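Local coordinates for protein probable acrylyl-CoA reductase AcuI (Escherichia coli, PDB 1O89) that probably catalyses the NADPH-dependent reduction of acryloyl-CoA to propanoyl-CoA, working as a homodimer of the zinc-containing alcohol dehydrogenase family, at residues V289-P293 and E294-Q298; E318-L321 and S322-P325. One frame throughout, in Å; residues are numbered along the deposited sequence.

Contact 1 (V289-P293 and E294-Q298); sequences VMTPP and ERRAQ
R296 reaches back from the first turn of helix 293-306 and clamps its guanidinium onto the carbonyl of T291, in the loop that leads into the helix. CG stands anti to the backbone N (chi1 -176°), and a bend at chi3 (-67°) turns the edge of the group to the loop carbonyls. Two nitrogens then grip one oxygen side-on: R296 NE lies 3.1 Å from T291 O and R296 NH2 lies 3.2 Å from it, the latter on a lone pair in the carbonyl plane. T291 O sits close to the guanidinium plane, while T291 CG2 rests over one face of the group, 3.7 Å from R296 NH2. At the edge, R296 NH2 also makes a weak bond to V289 O (3.3 Å), and another weak one to the backbone oxygen of S288, a residue that binds NADP(+). No polar partner for the buried T291 OG1 is modelled. P292 is the N-cap, and its carbonyl oxygen takes the first helical bond, from R296 N at 3.0 Å. P293 follows in the first turn, where its missing N-H costs nothing; P293 O accepts A297 N at 3.0 Å in a nearly straight bond (167°). F150 of helix 139-161 touches both T291 and R296, and R295 turns its own guanidinium to a salt bridge with D161. An alanine in place of R296 would probably leave T291 O without both its donors and open a gap over T291 CG2, so that the loop could shift against the helix. The chemistry is that of a charged side chain spent on neutral carbonyls: a positive group at a helix N-terminus, which the dipole would tend to disfavour, is probably compensated by the carbonyl oxygens round it.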
loop_
_atom_site.group_PDB
_atom_site.type_symbol
_atom_site.label_atom_id
_atom_site.label_comp_id
_atom_site.label_asym_id
_atom_site.label_seq_id
_atom_site.Cartn_x
_atom_site.Cartn_y
_atom_site.Cartn_z
ATOM N N VAL A 289 -6.535 14.814 -6.809
ATOM C CA VAL A 289 -6.590 15.645 -8.011
ATOM C C VAL A 289 -7.439 15.016 -9.113
ATOM O O VAL A 289 -8.280 15.700 -9.713
ATOM C CB VAL A 289 -5.166 15.944 -8.540
ATOM C CG1 VAL A 289 -5.208 16.750 -9.845
ATOM C CG2 VAL A 289 -4.348 16.668 -7.454
ATOM N N MET A 290 -7.236 13.719 -9.346
ATOM C CA MET A 290 -7.862 13.000 -10.456
ATOM C C MET A 290 -8.791 11.869 -10.011
ATOM O O MET A 290 -9.028 10.928 -10.769
ATOM C CB MET A 290 -6.784 12.394 -11.357
ATOM C CG MET A 290 -5.757 13.385 -11.873
ATOM S SD MET A 290 -6.520 14.712 -12.833
ATOM C CE MET A 290 -6.544 13.993 -14.495
ATOM N N THR A 291 -9.322 11.932 -8.798
ATOM C CA THR A 291 -10.103 10.790 -8.320
ATOM C C THR A 291 -11.384 10.622 -9.173
ATOM O O THR A 291 -12.034 11.610 -9.508
ATOM C CB THR A 291 -10.332 10.804 -6.753
ATOM O OG1 THR A 291 -11.707 10.592 -6.418
ATOM C CG2 THR A 291 -9.942 12.099 -6.108
ATOM N N PRO A 292 -11.693 9.394 -9.606
ATOM C CA PRO A 292 -12.847 9.159 -10.494
ATOM C C PRO A 292 -14.172 9.661 -9.918
ATOM O O PRO A 292 -14.301 9.690 -8.705
ATOM C CB PRO A 292 -12.878 7.621 -10.667
ATOM C CG PRO A 292 -11.511 7.147 -10.318
ATOM C CD PRO A 292 -10.957 8.143 -9.322
ATOM N N PRO A 293 -15.126 10.053 -10.768
ATOM C CA PRO A 293 -16.405 10.634 -10.310
ATOM C C PRO A 293 -17.182 9.816 -9.262
ATOM O O PRO A 293 -17.790 10.417 -8.381
ATOM C CB PRO A 293 -17.241 10.753 -11.602
ATOM C CG PRO A 293 -16.282 10.674 -12.729
ATOM C CD PRO A 293 -15.035 9.996 -12.241
ATOM N N GLU A 294 -17.180 8.491 -9.368
ATOM C CA GLU A 294 -17.959 7.643 -8.462
ATOM C C GLU A 294 -17.399 7.750 -7.042
ATOM O O GLU A 294 -18.106 8.134 -6.118
ATOM C CB GLU A 294 -17.955 6.186 -8.947
ATOM C CG GLU A 294 -18.852 5.261 -8.132
ATOM C CD GLU A 294 -18.969 3.863 -8.721
ATOM O OE1 GLU A 294 -19.450 3.727 -9.873
ATOM O OE2 GLU A 294 -18.595 2.892 -8.024
ATOM N N ARG A 295 -16.112 7.441 -6.899
ATOM C CA ARG A 295 -15.383 7.593 -5.638
ATOM C C ARG A 295 -15.531 9.004 -5.047
ATOM O O ARG A 295 -15.659 9.185 -3.835
ATOM C CB ARG A 295 -13.894 7.301 -5.875
ATOM C CG ARG A 295 -13.293 6.289 -4.929
ATOM C CD ARG A 295 -13.305 6.729 -3.504
ATOM N NE ARG A 295 -12.280 6.076 -2.693
ATOM C CZ ARG A 295 -12.427 4.915 -2.058
ATOM N NH1 ARG A 295 -13.550 4.212 -2.147
ATOM N NH2 ARG A 295 -11.439 4.444 -1.327
ATOM N N ARG A 296 -15.518 9.995 -5.931
ATOM C CA ARG A 296 -15.515 11.400 -5.558
ATOM C C ARG A 296 -16.842 11.787 -4.937
ATOM O O ARG A 296 -16.869 12.408 -3.881
ATOM C CB ARG A 296 -15.257 12.245 -6.812
ATOM C CG ARG A 296 -15.119 13.726 -6.602
ATOM C CD ARG A 296 -14.753 14.468 -7.873
ATOM N NE ARG A 296 -13.408 14.157 -8.355
ATOM C CZ ARG A 296 -12.308 14.862 -8.080
ATOM N NH1 ARG A 296 -12.362 15.945 -7.311
ATOM N NH2 ARG A 296 -11.137 14.499 -8.592
ATOM N N ALA A 297 -17.937 11.426 -5.604
ATOM C CA ALA A 297 -19.285 11.683 -5.096
ATOM C C ALA A 297 -19.478 10.942 -3.770
ATOM O O ALA A 297 -20.037 11.487 -2.822
ATOM C CB ALA A 297 -20.320 11.246 -6.093
ATOM N N GLN A 298 -18.981 9.707 -3.714
ATOM C CA GLN A 298 -19.070 8.912 -2.507
ATOM C C GLN A 298 -18.416 9.629 -1.320
ATOM O O GLN A 298 -18.952 9.618 -0.221
ATOM C CB GLN A 298 -18.454 7.542 -2.744
ATOM C CG GLN A 298 -18.422 6.637 -1.524
ATOM C CD GLN A 298 -17.743 5.302 -1.800
ATOM O OE1 GLN A 298 -17.867 4.369 -1.002
ATOM N NE2 GLN A 298 -17.038 5.203 -2.930
#

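Contact 2 (E318-L321 and S322-P325); sequences EISL and SEAP
Between strand 317-319 and helix 324-332 the chain makes two successive i to i+3 bonds, E323 N to S320 O and A324 N to L321 O, both 3.1 Å. E323 folds back over this turn: with CG anti to the carbonyl carbon (chi1 -61°) and the chain extended beyond it, OE2 comes within 3.1 Å of S320 N. That bond is almost straight (176°) and arrives above the carboxylate plane. It resembles the glutamate-to-backbone half of a capping box; the reciprocal bond from E323 N goes to S320 O and not to the hydroxyl. S320 OG pairs with S322 OG at 2.9 Å, and its link to E323 OE2 (3.3 Å) is weak and not settled. The turn joins strand 317-319 to helix 324-332 in a beta-alpha-beta crossover that ends in the parallel strand 340-343. I319 CD1 lies 3.7 Å from A324 CA, packing the strand against the helix. I319 also touches T340 and V342, while A324 and P325 meet L25 of strand 23-28.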
loop_
_atom_site.group_PDB
_atom_site.type_symbol
_atom_site.label_atom_id
_atom_site.label_comp_id
_atom_site.label_asym_id
_atom_site.label_seq_id
_atom_site.Cartn_x
_atom_site.Cartn_y
_atom_site.Cartn_z
ATOM N N GLU A 318 -13.626 35.621 5.142
ATOM C CA GLU A 318 -14.152 35.846 3.795
ATOM C C GLU A 318 -13.435 37.045 3.216
ATOM O O GLU A 318 -13.375 38.084 3.851
ATOM C CB GLU A 318 -15.650 36.130 3.830
ATOM C CG GLU A 318 -16.457 35.080 4.562
ATOM C CD GLU A 318 -17.894 35.497 4.811
ATOM O OE1 GLU A 318 -18.209 36.709 4.838
ATOM O OE2 GLU A 318 -18.729 34.589 4.976
ATOM N N ILE A 319 -12.898 36.903 2.009
ATOM C CA ILE A 319 -12.196 37.991 1.340
ATOM C C ILE A 319 -12.692 38.161 -0.101
ATOM O O ILE A 319 -13.194 37.219 -0.735
ATOM C CB ILE A 319 -10.655 37.741 1.369
ATOM C CG1 ILE A 319 -10.227 36.673 0.357
ATOM C CG2 ILE A 319 -10.197 37.321 2.762
ATOM C CD1 ILE A 319 -8.708 36.477 0.286
ATOM N N SER A 320 -12.534 39.370 -0.618
ATOM C CA SER A 320 -12.801 39.636 -2.014
ATOM C C SER A 320 -11.562 39.232 -2.829
ATOM O O SER A 320 -10.481 39.006 -2.278
ATOM C CB SER A 320 -13.152 41.111 -2.212
ATOM O OG SER A 320 -12.004 41.926 -2.114
ATOM N N LEU A 321 -11.728 39.134 -4.141
ATOM C CA LEU A 321 -10.621 38.799 -5.031
ATOM C C LEU A 321 -9.438 39.759 -4.863
ATOM O O LEU A 321 -8.288 39.341 -4.907
ATOM C CB LEU A 321 -11.096 38.825 -6.476
ATOM C CG LEU A 321 -12.009 37.669 -6.878
ATOM C CD1 LEU A 321 -12.815 38.054 -8.091
ATOM C CD2 LEU A 321 -11.188 36.407 -7.152
ATOM N N SER A 322 -9.733 41.039 -4.649
ATOM C CA SER A 322 -8.705 42.078 -4.589
ATOM C C SER A 322 -7.825 41.959 -3.341
ATOM O O SER A 322 -6.715 42.482 -3.319
ATOM C CB SER A 322 -9.341 43.470 -4.652
ATOM O OG SER A 322 -10.137 43.722 -3.498
ATOM N N GLU A 323 -8.332 41.284 -2.307
ATOM C CA GLU A 323 -7.560 40.993 -1.091
ATOM C C GLU A 323 -6.754 39.696 -1.148
ATOM O O GLU A 323 -5.961 39.430 -0.251
ATOM C CB GLU A 323 -8.481 40.906 0.125
ATOM C CG GLU A 323 -9.243 42.177 0.429
ATOM C CD GLU A 323 -10.303 41.949 1.478
ATOM O OE1 GLU A 323 -9.976 42.048 2.675
ATOM O OE2 GLU A 323 -11.457 41.666 1.109
ATOM N N ALA A 324 -6.964 38.886 -2.181
ATOM C CA ALA A 324 -6.295 37.592 -2.285
ATOM C C ALA A 324 -4.765 37.687 -2.301
ATOM O O ALA A 324 -4.114 36.847 -1.704
ATOM C CB ALA A 324 -6.807 36.810 -3.510
ATOM N N PRO A 325 -4.184 38.671 -2.991
ATOM C CA PRO A 325 -2.727 38.855 -2.961
ATOM C C PRO A 325 -2.164 39.092 -1.553
ATOM O O PRO A 325 -1.212 38.422 -1.151
ATOM C CB PRO A 325 -2.515 40.079 -3.858
ATOM C CG PRO A 325 -3.705 40.083 -4.768
ATOM C CD PRO A 325 -4.830 39.650 -3.889
#

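Overall arrangement
Contacts 1 and 2 are both partly buried turns leading into helices, but they hold different elements: their centres are 29 Å apart, and their nearest atoms about 20 Å. Contact 1 follows strand 282-285, the outermost strand, within this chain, of the parallel sheet of the nucleotide-binding domain, and lies next to the NADP(+)-binding S288; its M290 packs on Y254 of the second subunit. Contact 2 lies farther from the chain centre, away from the annotated sites, and joins a strand of the mixed sheet to its crossover helix. In contact 1 a cationic side chain holds backbone carbonyls; in contact 2 a carboxylate holds a backbone N-H, with serine hydroxyls alongside and an apolar contact nearby.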